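Local coordinates for protein peptide ABC transporter permease (Staphylococcus hominis, PDB 6EXS) that probably couples proton movement to peptide uptake across the membrane, and binds a thioalcohol-conjugated dipeptide, a precursor of human body malodour, at residues Leu309-Leu323 and Thr392-Val404. Sequence-based numbering, arbitrary orientation.
Sequences LNIYGLERSDMQLNL and TQFSVNWVILSYV. With OLC ((2R)-2,3-dihydroxypropyl (9Z)-octadec-9-enoate), chain B; OLC ((2R)-2,3-dihydroxypropyl (9Z)-octadec-9-enoate), chain H; C3H (2-[[(2~{R})-2-azanyl-3-[(3~{S})-3-methyl-1-oxidanyl-hexan-3-yl]sulfanyl-propanoyl]amino]ethanoic acid), chain O.
Asp318 OD1 takes two backbone donors, which reach it from opposite faces of the carboxylate and well out of its plane: Val396 N, 3.2 Å from Asp318 OD1, across the contact, and Gln320 N, which closes an Asx turn. With chi1 at 59°, Asp318 CG lies between the backbone N and the carbonyl carbon, which brings OD1 to Val396 N at the start of the helix. Asp318 N in turn donates to Phe394 O at 2.9 Å, nearly in line with the carbonyl. A water joins Asp318 OD2, Gln320 O and Ser395 OG, the N-cap hydroxyl that accepts from Asn397 N. Farther along, the Asn397 amide pairs with one backbone residue: Asn322 N meets a lone pair of Asn397 OD1 in the carbonyl plane, and Asn397 ND2 gives to Asn322 O at 2.8 Å; the same ND2 also donates to the ester carbonyl O19 of a bound monoolein. Val396 CG2 lies 3.9 Å from Met319 SD. Where the backbones come within 6.0 Å (Gly313 CA to Val399 CA), Val399 CG2 rests 3.8 Å from Gly313 CA. Leu309 CD2 stands over the Tyr403 ring, 3.8 Å from its centroid and nearly along the normal, while the conjugated peptide meets the CD1 and CE1 side of that ring. Helices 309-316 and 396-404 run nearly antiparallel (169°), strand 320-323 crosses the latter at 83°, and side chains of helices 364-389 and 460-479 also touch Leu309 and Tyr312.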
ATOM      1  N   LEU A 309       2.614 -14.857   6.023  1.00 38.37           N
ATOM      2  CA  LEU A 309       1.471 -15.733   6.301  1.00 38.76           C
ATOM      3  C   LEU A 309       1.143 -16.720   5.165  1.00 43.31           C
ATOM      4  O   LEU A 309       0.780 -17.866   5.450  1.00 43.81           O
ATOM      5  CB  LEU A 309       0.235 -14.906   6.700  1.00 38.11           C
ATOM      6  CG  LEU A 309      -0.874 -15.621   7.497  1.00 41.96           C
ATOM      7  CD1 LEU A 309      -0.327 -16.303   8.765  1.00 42.47           C
ATOM      8  CD2 LEU A 309      -2.006 -14.647   7.838  1.00 40.79           C
ATOM      9  N   ASN A 310       1.311 -16.286   3.893  1.00 38.35           N
ATOM     10  CA  ASN A 310       1.078 -17.096   2.689  1.00 37.86           C
ATOM     11  C   ASN A 310       2.102 -18.253   2.490  1.00 42.46           C
ATOM     12  O   ASN A 310       1.694 -19.357   2.111  1.00 41.43           O
ATOM     13  CB  ASN A 310       0.991 -16.204   1.437  1.00 36.32           C
ATOM     14  CG  ASN A 310       2.130 -15.235   1.220  1.00 44.74           C
ATOM     15  OD1 ASN A 310       2.899 -14.912   2.127  1.00 35.61           O
ATOM     16  ND2 ASN A 310       2.236 -14.721   0.002  1.00 33.74           N
ATOM     17  N   ILE A 311       3.422 -17.992   2.727  1.00 40.09           N
ATOM     18  CA  ILE A 311       4.492 -18.997   2.638  1.00 40.81           C
ATOM     19  C   ILE A 311       4.293 -20.019   3.770  1.00 47.13           C
ATOM     20  O   ILE A 311       4.483 -21.215   3.554  1.00 46.91           O
ATOM     21  CB  ILE A 311       5.918 -18.384   2.655  1.00 44.29           C
ATOM     22  CG1 ILE A 311       6.141 -17.392   1.493  1.00 43.87           C
ATOM     23  CG2 ILE A 311       6.993 -19.487   2.647  1.00 46.23           C
ATOM     24  CD1 ILE A 311       7.543 -16.695   1.510  1.00 47.87           C
ATOM     25  N   TYR A 312       3.884 -19.537   4.969  1.00 45.16           N
ATOM     26  CA  TYR A 312       3.586 -20.384   6.133  1.00 45.39           C
ATOM     27  C   TYR A 312       2.407 -21.304   5.820  1.00 49.55           C
ATOM     28  O   TYR A 312       2.464 -22.480   6.148  1.00 51.92           O
ATOM     29  CB  TYR A 312       3.295 -19.536   7.382  1.00 45.73           C
ATOM     30  CG  TYR A 312       3.112 -20.345   8.650  1.00 47.19           C
ATOM     31  CD1 TYR A 312       4.191 -20.987   9.256  1.00 49.71           C
ATOM     32  CD2 TYR A 312       1.866 -20.448   9.262  1.00 47.69           C
ATOM     33  CE1 TYR A 312       4.036 -21.697  10.445  1.00 51.15           C
ATOM     34  CE2 TYR A 312       1.695 -21.174  10.440  1.00 49.56           C
ATOM     35  CZ  TYR A 312       2.784 -21.794  11.031  1.00 58.35           C
ATOM     36  OH  TYR A 312       2.621 -22.500  12.196  1.00 60.15           O
ATOM     37  N   GLY A 313       1.382 -20.773   5.158  1.00 43.49           N
ATOM     38  CA  GLY A 313       0.223 -21.545   4.737  1.00 43.03           C
ATOM     39  C   GLY A 313       0.611 -22.605   3.722  1.00 47.41           C
ATOM     40  O   GLY A 313       0.245 -23.773   3.877  1.00 48.80           O
ATOM     41  N   LEU A 314       1.394 -22.211   2.692  1.00 41.60           N
ATOM     42  CA  LEU A 314       1.884 -23.101   1.632  1.00 40.65           C
ATOM     43  C   LEU A 314       2.760 -24.239   2.176  1.00 45.80           C
ATOM     44  O   LEU A 314       2.637 -25.392   1.734  1.00 47.25           O
ATOM     45  CB  LEU A 314       2.646 -22.270   0.562  1.00 39.45           C
ATOM     46  CG  LEU A 314       3.248 -22.994  -0.656  1.00 42.89           C
ATOM     47  CD1 LEU A 314       2.186 -23.731  -1.471  1.00 43.26           C
ATOM     48  CD2 LEU A 314       3.940 -22.029  -1.556  1.00 42.44           C
ATOM     49  N   GLU A 315       3.617 -23.920   3.153  1.00 41.58           N
ATOM     50  CA  GLU A 315       4.564 -24.872   3.732  1.00 42.03           C
ATOM     51  C   GLU A 315       4.056 -25.680   4.927  1.00 47.59           C
ATOM     52  O   GLU A 315       4.540 -26.787   5.140  1.00 48.26           O
ATOM     53  CB  GLU A 315       5.866 -24.157   4.115  1.00 42.96           C
ATOM     54  CG  GLU A 315       6.662 -23.669   2.925  1.00 47.34           C
ATOM     55  CD  GLU A 315       7.902 -22.875   3.275  1.00 72.88           C
ATOM     56  OE1 GLU A 315       8.130 -22.606   4.478  1.00 71.98           O
ATOM     57  OE2 GLU A 315       8.633 -22.491   2.334  1.00 71.50           O
ATOM     58  N   ARG A 316       3.131 -25.133   5.729  1.00 44.96           N
ATOM     59  CA  ARG A 316       2.673 -25.833   6.933  1.00 46.23           C
ATOM     60  C   ARG A 316       1.215 -26.318   6.887  1.00 49.03           C
ATOM     61  O   ARG A 316       0.861 -27.242   7.620  1.00 50.38           O
ATOM     62  CB  ARG A 316       2.936 -24.979   8.189  1.00 47.51           C
ATOM     63  CG  ARG A 316       4.417 -24.615   8.356  1.00 60.66           C
ATOM     64  CD  ARG A 316       5.244 -25.653   9.113  1.00 73.76           C
ATOM     65  NE  ARG A 316       5.446 -25.277  10.517  1.00 90.08           N
ATOM     66  CZ  ARG A 316       6.366 -24.412  10.949  1.00109.12           C
ATOM     67  NH1 ARG A 316       7.183 -23.813  10.087  1.00 95.52           N
ATOM     68  NH2 ARG A 316       6.466 -24.130  12.241  1.00 97.48           N
ATOM     69  N   SER A 317       0.384 -25.741   6.023  1.00 43.37           N
ATOM     70  CA  SER A 317      -1.005 -26.186   5.948  1.00 42.50           C
ATOM     71  C   SER A 317      -1.226 -27.183   4.806  1.00 46.30           C
ATOM     72  O   SER A 317      -0.355 -27.335   3.942  1.00 46.66           O
ATOM     73  CB  SER A 317      -1.961 -24.998   5.872  1.00 41.65           C
ATOM     74  OG  SER A 317      -2.238 -24.673   4.524  1.00 45.85           O
ATOM     75  N   ASP A 318      -2.391 -27.852   4.806  1.00 41.33           N
ATOM     76  CA  ASP A 318      -2.751 -28.839   3.787  1.00 40.63           C
ATOM     77  C   ASP A 318      -3.176 -28.197   2.455  1.00 43.14           C
ATOM     78  O   ASP A 318      -3.414 -28.919   1.472  1.00 42.70           O
ATOM     79  CB  ASP A 318      -3.816 -29.828   4.318  1.00 42.22           C
ATOM     80  CG  ASP A 318      -5.149 -29.259   4.792  1.00 50.59           C
ATOM     81  OD1 ASP A 318      -5.415 -28.055   4.549  1.00 50.51           O
ATOM     82  OD2 ASP A 318      -5.940 -30.023   5.375  1.00 56.44           O
ATOM     83  N   MET A 319      -3.280 -26.837   2.436  1.00 38.27           N
ATOM     84  CA  MET A 319      -3.710 -26.006   1.296  1.00 36.92           C
ATOM     85  C   MET A 319      -5.037 -26.507   0.723  1.00 39.51           C
ATOM     86  O   MET A 319      -5.279 -26.438  -0.486  1.00 38.75           O
ATOM     87  CB  MET A 319      -2.610 -25.897   0.216  1.00 39.11           C
ATOM     88  CG  MET A 319      -1.403 -25.071   0.640  1.00 42.84           C
ATOM     89  SD  MET A 319      -1.790 -23.390   1.208  1.00 46.31           S
ATOM     90  CE  MET A 319      -2.184 -22.624  -0.294  1.00 41.91           C
ATOM     91  N   GLN A 320      -5.886 -27.031   1.613  1.00 35.88           N
ATOM     92  CA  GLN A 320      -7.158 -27.653   1.256  1.00 36.03           C
ATOM     93  C   GLN A 320      -8.338 -27.005   2.006  1.00 40.64           C
ATOM     94  O   GLN A 320      -8.564 -27.294   3.180  1.00 41.72           O
ATOM     95  CB  GLN A 320      -7.050 -29.187   1.512  1.00 37.38           C
ATOM     96  CG  GLN A 320      -8.206 -30.030   0.994  1.00 34.81           C
ATOM     97  CD  GLN A 320      -8.291 -30.148  -0.510  1.00 54.10           C
ATOM     98  OE1 GLN A 320      -7.306 -29.994  -1.241  1.00 53.32           O
ATOM     99  NE2 GLN A 320      -9.483 -30.466  -1.004  1.00 44.21           N
ATOM    100  N   LEU A 321      -9.054 -26.096   1.342  1.00 37.36           N
ATOM    101  CA  LEU A 321     -10.229 -25.427   1.931  1.00 37.76           C
ATOM    102  C   LEU A 321     -11.280 -26.511   2.223  1.00 44.41           C
ATOM    103  O   LEU A 321     -11.478 -27.405   1.393  1.00 44.87           O
ATOM    104  CB  LEU A 321     -10.769 -24.370   0.961  1.00 36.53           C
ATOM    105  CG  LEU A 321     -11.946 -23.500   1.394  1.00 41.72           C
ATOM    106  CD1 LEU A 321     -11.616 -22.651   2.629  1.00 41.98           C
ATOM    107  CD2 LEU A 321     -12.345 -22.567   0.268  1.00 42.82           C
ATOM    108  N   ASN A 322     -11.852 -26.503   3.437  1.00 40.89           N
ATOM    109  CA  ASN A 322     -12.834 -27.511   3.833  1.00 41.56           C
ATOM    110  C   ASN A 322     -13.952 -26.915   4.730  1.00 46.20           C
ATOM    111  O   ASN A 322     -13.758 -26.736   5.936  1.00 47.36           O
ATOM    112  CB  ASN A 322     -12.124 -28.723   4.462  1.00 41.15           C
ATOM    113  CG  ASN A 322     -13.031 -29.878   4.791  1.00 50.23           C
ATOM    114  OD1 ASN A 322     -14.146 -30.007   4.289  1.00 45.13           O
ATOM    115  ND2 ASN A 322     -12.559 -30.751   5.640  1.00 40.08           N
ATOM    116  N   LEU A 323     -15.107 -26.581   4.117  1.00 40.51           N
ATOM    117  CA  LEU A 323     -16.228 -25.958   4.808  1.00 39.80           C
ATOM    118  C   LEU A 323     -17.528 -26.725   4.618  1.00 43.16           C
ATOM    119  O   LEU A 323     -18.086 -26.738   3.516  1.00 42.50           O
ATOM    120  CB  LEU A 323     -16.428 -24.493   4.352  1.00 39.28           C
ATOM    121  CG  LEU A 323     -15.209 -23.546   4.300  1.00 43.53           C
ATOM    122  CD1 LEU A 323     -15.513 -22.328   3.448  1.00 42.41           C
ATOM    123  CD2 LEU A 323     -14.727 -23.140   5.696  1.00 45.09           C
ATOM    124  N   THR A 392       2.876 -31.523  12.835  1.00 58.69           N
ATOM    125  CA  THR A 392       1.617 -31.959  12.208  1.00 57.08           C
ATOM    126  C   THR A 392       1.024 -30.884  11.269  1.00 56.81           C
ATOM    127  O   THR A 392       0.812 -29.738  11.680  1.00 56.25           O
ATOM    128  CB  THR A 392       0.597 -32.401  13.286  1.00 65.79           C
ATOM    129  OG1 THR A 392       1.245 -33.214  14.269  1.00 67.28           O
ATOM    130  CG2 THR A 392      -0.605 -33.140  12.704  1.00 63.95           C
ATOM    131  N   GLN A 393       0.753 -31.275  10.012  1.00 50.07           N
ATOM    132  CA  GLN A 393       0.149 -30.421   8.984  1.00 46.76           C
ATOM    133  C   GLN A 393      -1.301 -30.144   9.394  1.00 49.85           C
ATOM    134  O   GLN A 393      -2.026 -31.072   9.746  1.00 51.43           O
ATOM    135  CB  GLN A 393       0.239 -31.104   7.608  1.00 47.06           C
ATOM    136  CG  GLN A 393      -0.555 -30.440   6.506  1.00 54.17           C
ATOM    137  CD  GLN A 393      -0.287 -31.073   5.172  1.00 61.57           C
ATOM    138  OE1 GLN A 393       0.647 -30.684   4.470  1.00 55.73           O
ATOM    139  NE2 GLN A 393      -1.117 -32.041   4.781  1.00 50.17           N
ATOM    140  N   PHE A 394      -1.686 -28.863   9.420  1.00 44.16           N
ATOM    141  CA  PHE A 394      -3.020 -28.408   9.824  1.00 42.55           C
ATOM    142  C   PHE A 394      -3.834 -27.913   8.637  1.00 44.84           C
ATOM    143  O   PHE A 394      -3.311 -27.796   7.530  1.00 44.21           O
ATOM    144  CB  PHE A 394      -2.927 -27.327  10.923  1.00 43.76           C
ATOM    145  CG  PHE A 394      -2.027 -26.150  10.632  1.00 44.58           C
ATOM    146  CD1 PHE A 394      -2.521 -25.013   9.995  1.00 46.59           C
ATOM    147  CD2 PHE A 394      -0.696 -26.155  11.037  1.00 47.62           C
ATOM    148  CE1 PHE A 394      -1.689 -23.917   9.730  1.00 46.21           C
ATOM    149  CE2 PHE A 394       0.139 -25.059  10.766  1.00 49.50           C
ATOM    150  CZ  PHE A 394      -0.366 -23.951  10.114  1.00 46.13           C
ATOM    151  N   SER A 395      -5.111 -27.626   8.860  1.00 40.36           N
ATOM    152  CA  SER A 395      -5.988 -27.146   7.809  1.00 39.02           C
ATOM    153  C   SER A 395      -5.679 -25.676   7.454  1.00 43.45           C
ATOM    154  O   SER A 395      -5.378 -24.865   8.349  1.00 42.70           O
ATOM    155  CB  SER A 395      -7.445 -27.323   8.233  1.00 42.19           C
ATOM    156  OG  SER A 395      -8.359 -26.762   7.304  1.00 50.38           O
ATOM    157  N   VAL A 396      -5.774 -25.339   6.133  1.00 39.51           N
ATOM    158  CA  VAL A 396      -5.598 -23.980   5.587  1.00 37.33           C
ATOM    159  C   VAL A 396      -6.694 -23.040   6.154  1.00 41.40           C
ATOM    160  O   VAL A 396      -6.517 -21.823   6.127  1.00 39.72           O
ATOM    161  CB  VAL A 396      -5.552 -23.977   4.028  1.00 39.42           C
ATOM    162  CG1 VAL A 396      -6.942 -24.114   3.407  1.00 38.55           C
ATOM    163  CG2 VAL A 396      -4.853 -22.734   3.497  1.00 38.12           C
ATOM    164  N   ASN A 397      -7.811 -23.623   6.685  1.00 39.85           N
ATOM    165  CA  ASN A 397      -8.939 -22.906   7.299  1.00 40.44           C
ATOM    166  C   ASN A 397      -8.434 -22.002   8.427  1.00 46.58           C
ATOM    167  O   ASN A 397      -8.978 -20.913   8.633  1.00 46.14           O
ATOM    168  CB  ASN A 397      -9.990 -23.891   7.845  1.00 40.00           C
ATOM    169  CG  ASN A 397     -10.767 -24.716   6.834  1.00 49.00           C
ATOM    170  OD1 ASN A 397     -10.655 -24.577   5.609  1.00 37.91           O
ATOM    171  ND2 ASN A 397     -11.600 -25.601   7.336  1.00 42.65           N
ATOM    172  N   TRP A 398      -7.364 -22.450   9.124  1.00 44.81           N
ATOM    173  CA  TRP A 398      -6.679 -21.718  10.192  1.00 45.21           C
ATOM    174  C   TRP A 398      -5.974 -20.484   9.634  1.00 49.10           C
ATOM    175  O   TRP A 398      -6.171 -19.392  10.164  1.00 50.36           O
ATOM    176  CB  TRP A 398      -5.683 -22.632  10.931  1.00 44.90           C
ATOM    177  CG  TRP A 398      -6.326 -23.671  11.806  1.00 46.76           C
ATOM    178  CD1 TRP A 398      -6.216 -25.023  11.684  1.00 50.25           C
ATOM    179  CD2 TRP A 398      -7.185 -23.437  12.938  1.00 47.22           C
ATOM    180  NE1 TRP A 398      -6.944 -25.650  12.672  1.00 50.78           N
ATOM    181  CE2 TRP A 398      -7.540 -24.701  13.462  1.00 52.07           C
ATOM    182  CE3 TRP A 398      -7.678 -22.279  13.572  1.00 48.13           C
ATOM    183  CZ2 TRP A 398      -8.363 -24.842  14.587  1.00 52.34           C
ATOM    184  CZ3 TRP A 398      -8.487 -22.420  14.691  1.00 50.51           C
ATOM    185  CH2 TRP A 398      -8.839 -23.690  15.175  1.00 52.33           C
ATOM    186  N   VAL A 399      -5.193 -20.643   8.542  1.00 44.69           N
ATOM    187  CA  VAL A 399      -4.453 -19.563   7.857  1.00 43.16           C
ATOM    188  C   VAL A 399      -5.451 -18.536   7.321  1.00 46.03           C
ATOM    189  O   VAL A 399      -5.217 -17.339   7.460  1.00 46.22           O
ATOM    190  CB  VAL A 399      -3.504 -20.091   6.743  1.00 46.37           C
ATOM    191  CG1 VAL A 399      -2.569 -18.990   6.243  1.00 45.55           C
ATOM    192  CG2 VAL A 399      -2.698 -21.290   7.228  1.00 46.87           C
ATOM    193  N   ILE A 400      -6.589 -19.016   6.761  1.00 40.70           N
ATOM    194  CA  ILE A 400      -7.678 -18.187   6.247  1.00 38.96           C
ATOM    195  C   ILE A 400      -8.339 -17.390   7.397  1.00 41.12           C
ATOM    196  O   ILE A 400      -8.603 -16.200   7.229  1.00 39.98           O
ATOM    197  CB  ILE A 400      -8.678 -19.023   5.381  1.00 41.71           C
ATOM    198  CG1 ILE A 400      -7.976 -19.516   4.078  1.00 40.47           C
ATOM    199  CG2 ILE A 400      -9.957 -18.208   5.057  1.00 42.49           C
ATOM    200  CD1 ILE A 400      -8.655 -20.638   3.336  1.00 39.65           C
ATOM    201  N   LEU A 401      -8.548 -18.032   8.571  1.00 37.57           N
ATOM    202  CA  LEU A 401      -9.103 -17.392   9.774  1.00 37.15           C
ATOM    203  C   LEU A 401      -8.189 -16.250  10.249  1.00 39.57           C
ATOM    204  O   LEU A 401      -8.693 -15.214  10.677  1.00 38.69           O
ATOM    205  CB  LEU A 401      -9.362 -18.424  10.900  1.00 38.05           C
ATOM    206  CG  LEU A 401      -9.924 -17.929  12.257  1.00 42.64           C
ATOM    207  CD1 LEU A 401     -11.165 -17.009  12.100  1.00 42.06           C
ATOM    208  CD2 LEU A 401     -10.223 -19.092  13.171  1.00 43.64           C
ATOM    209  N   SER A 402      -6.861 -16.416  10.124  1.00 35.88           N
ATOM    210  CA  SER A 402      -5.906 -15.361  10.485  1.00 35.51           C
ATOM    211  C   SER A 402      -6.096 -14.116   9.592  1.00 38.48           C
ATOM    212  O   SER A 402      -6.172 -13.008  10.114  1.00 37.88           O
ATOM    213  CB  SER A 402      -4.477 -15.872  10.406  1.00 38.34           C
ATOM    214  OG  SER A 402      -3.603 -14.888  10.930  1.00 49.69           O
ATOM    215  N   TYR A 403      -6.249 -14.316   8.262  1.00 34.74           N
ATOM    216  CA  TYR A 403      -6.509 -13.253   7.284  1.00 33.28           C
ATOM    217  C   TYR A 403      -7.825 -12.523   7.596  1.00 39.45           C
ATOM    218  O   TYR A 403      -7.866 -11.296   7.543  1.00 39.45           O
ATOM    219  CB  TYR A 403      -6.570 -13.834   5.859  1.00 32.35           C
ATOM    220  CG  TYR A 403      -5.212 -14.065   5.232  1.00 31.52           C
ATOM    221  CD1 TYR A 403      -4.451 -12.998   4.756  1.00 31.29           C
ATOM    222  CD2 TYR A 403      -4.699 -15.351   5.088  1.00 31.55           C
ATOM    223  CE1 TYR A 403      -3.206 -13.206   4.166  1.00 30.96           C
ATOM    224  CE2 TYR A 403      -3.439 -15.567   4.536  1.00 31.73           C
ATOM    225  CZ  TYR A 403      -2.701 -14.492   4.060  1.00 38.61           C
ATOM    226  OH  TYR A 403      -1.465 -14.700   3.497  1.00 36.72           O
ATOM    227  N   VAL A 404      -8.885 -13.286   7.933  1.00 36.93           N
ATOM    228  CA  VAL A 404     -10.224 -12.769   8.237  1.00 37.01           C
ATOM    229  C   VAL A 404     -10.209 -11.893   9.496  1.00 43.26           C
ATOM    230  O   VAL A 404     -10.841 -10.837   9.492  1.00 43.60           O
ATOM    231  CB  VAL A 404     -11.307 -13.890   8.289  1.00 40.80           C
ATOM    232  CG1 VAL A 404     -12.665 -13.337   8.715  1.00 40.94           C
ATOM    233  CG2 VAL A 404     -11.421 -14.626   6.949  1.00 39.64           C
TER
HETATM  234  C18 OLC B 501     -11.603 -16.052  -2.693  1.00 48.17           C
HETATM  235  C10 OLC B 501     -13.961 -18.156   6.192  1.00 64.80           C
HETATM  236  C9  OLC B 501     -13.417 -18.517   7.353  1.00 66.27           C
HETATM  237  C17 OLC B 501     -10.937 -15.724  -1.375  1.00 48.88           C
HETATM  238  C11 OLC B 501     -13.735 -18.750   4.820  1.00 63.15           C
HETATM  239  C8  OLC B 501     -12.407 -19.607   7.608  1.00 67.48           C
HETATM  240  C24 OLC B 501      -9.908 -28.784  13.971  1.00 80.32           C
HETATM  241  C16 OLC B 501     -10.965 -16.855  -0.363  1.00 49.62           C
HETATM  242  C12 OLC B 501     -13.501 -17.693   3.731  1.00 60.82           C
HETATM  243  C7  OLC B 501     -12.983 -20.884   8.232  1.00 69.46           C
HETATM  244  C15 OLC B 501     -12.157 -16.851   0.582  1.00 52.35           C
HETATM  245  C13 OLC B 501     -13.450 -18.247   2.315  1.00 57.51           C
HETATM  246  C6  OLC B 501     -13.325 -20.816   9.723  1.00 71.13           C
HETATM  247  C14 OLC B 501     -12.132 -17.993   1.593  1.00 55.32           C
HETATM  248  C5  OLC B 501     -12.156 -20.949  10.704  1.00 70.45           C
HETATM  249  C4  OLC B 501     -11.513 -22.331  10.852  1.00 69.41           C
HETATM  250  C3  OLC B 501     -12.327 -23.362  11.623  1.00 69.51           C
HETATM  251  C2  OLC B 501     -11.469 -24.398  12.355  1.00 69.30           C
HETATM  252  C21 OLC B 501      -9.716 -27.571  11.749  1.00 73.78           C
HETATM  253  C1  OLC B 501     -11.039 -25.587  11.541  1.00 67.68           C
HETATM  254  C22 OLC B 501      -9.842 -28.903  12.463  1.00 77.32           C
HETATM  255  O19 OLC B 501     -11.062 -25.646  10.342  1.00 64.93           O
HETATM  256  O25 OLC B 501      -8.683 -28.305  14.513  1.00 82.62           O
HETATM  257  O23 OLC B 501     -10.971 -29.631  11.977  1.00 79.16           O
HETATM  258  O20 OLC B 501     -10.599 -26.577  12.331  1.00 70.90           O
HETATM  259  C9  OLC H 507     -19.072 -17.524  10.174  1.00 68.02           C
HETATM  260  C8  OLC H 507     -18.434 -18.732  10.794  1.00 66.82           C
HETATM  261  C24 OLC H 507     -11.655 -28.871   8.397  1.00 51.26           C
HETATM  262  C7  OLC H 507     -18.036 -19.800   9.780  1.00 64.85           C
HETATM  263  C6  OLC H 507     -17.290 -20.974  10.399  1.00 64.11           C
HETATM  264  C5  OLC H 507     -16.911 -22.064   9.407  1.00 62.09           C
HETATM  265  C4  OLC H 507     -16.118 -23.217  10.005  1.00 58.94           C
HETATM  266  C3  OLC H 507     -15.902 -24.365   9.032  1.00 54.40           C
HETATM  267  C2  OLC H 507     -15.071 -25.507   9.604  1.00 51.43           C
HETATM  268  C21 OLC H 507     -14.188 -28.899   8.390  1.00 49.24           C
HETATM  269  C1  OLC H 507     -15.224 -26.792   8.844  1.00 49.35           C
HETATM  270  C22 OLC H 507     -12.912 -29.667   8.667  1.00 49.19           C
HETATM  271  O19 OLC H 507     -16.167 -27.064   8.142  1.00 48.11           O
HETATM  272  O25 OLC H 507     -10.496 -29.691   8.500  1.00 54.11           O
HETATM  273  O23 OLC H 507     -12.896 -30.203   9.988  1.00 49.93           O
HETATM  274  O20 OLC H 507     -14.179 -27.612   9.057  1.00 47.74           O
HETATM  275  O2  C3H O 514      -5.296  -2.480  -1.782  0.75 69.54           O
HETATM  276  C11 C3H O 514      -6.168  -2.977  -1.164  0.75 68.31           C
HETATM  277  O3  C3H O 514      -6.969  -2.316  -0.403  0.75 68.52           O
HETATM  278  C10 C3H O 514      -6.454  -4.449  -1.109  0.75 66.90           C
HETATM  279  N1  C3H O 514      -5.281  -5.265  -1.313  0.75 65.30           N
HETATM  280  C9  C3H O 514      -4.480  -5.589  -0.312  0.75 65.79           C
HETATM  281  O1  C3H O 514      -4.041  -4.772   0.484  0.75 68.68           O
HETATM  282  C8  C3H O 514      -4.111  -7.025  -0.136  0.75 63.57           C
HETATM  283  N   C3H O 514      -4.424  -7.752  -1.359  0.75 63.93           N
HETATM  284  C7  C3H O 514      -2.613  -7.174   0.134  0.75 63.34           C
HETATM  285  S   C3H O 514      -2.098  -7.469   1.847  0.75 63.64           S
HETATM  286  C3  C3H O 514      -2.672  -9.143   2.457  0.75 55.14           C
HETATM  287  C4  C3H O 514      -1.915 -10.167   1.651  0.75 52.12           C
HETATM  288  C5  C3H O 514      -4.199  -9.182   2.314  0.75 51.07           C
HETATM  289  C6  C3H O 514      -4.882 -10.512   2.541  0.75 46.34           C
HETATM  290  O   C3H O 514      -5.551 -10.963   1.410  0.75 41.31           O
HETATM  291  C2  C3H O 514      -2.350  -9.324   3.938  0.75 54.02           C
HETATM  292  C1  C3H O 514      -3.551  -9.503   4.851  0.75 51.79           C
HETATM  293  C   C3H O 514      -3.131  -9.688   6.284  0.75 50.23           C
HETATM  294  O   HOH W   1      -8.328 -28.703   5.446  1.00 43.41           O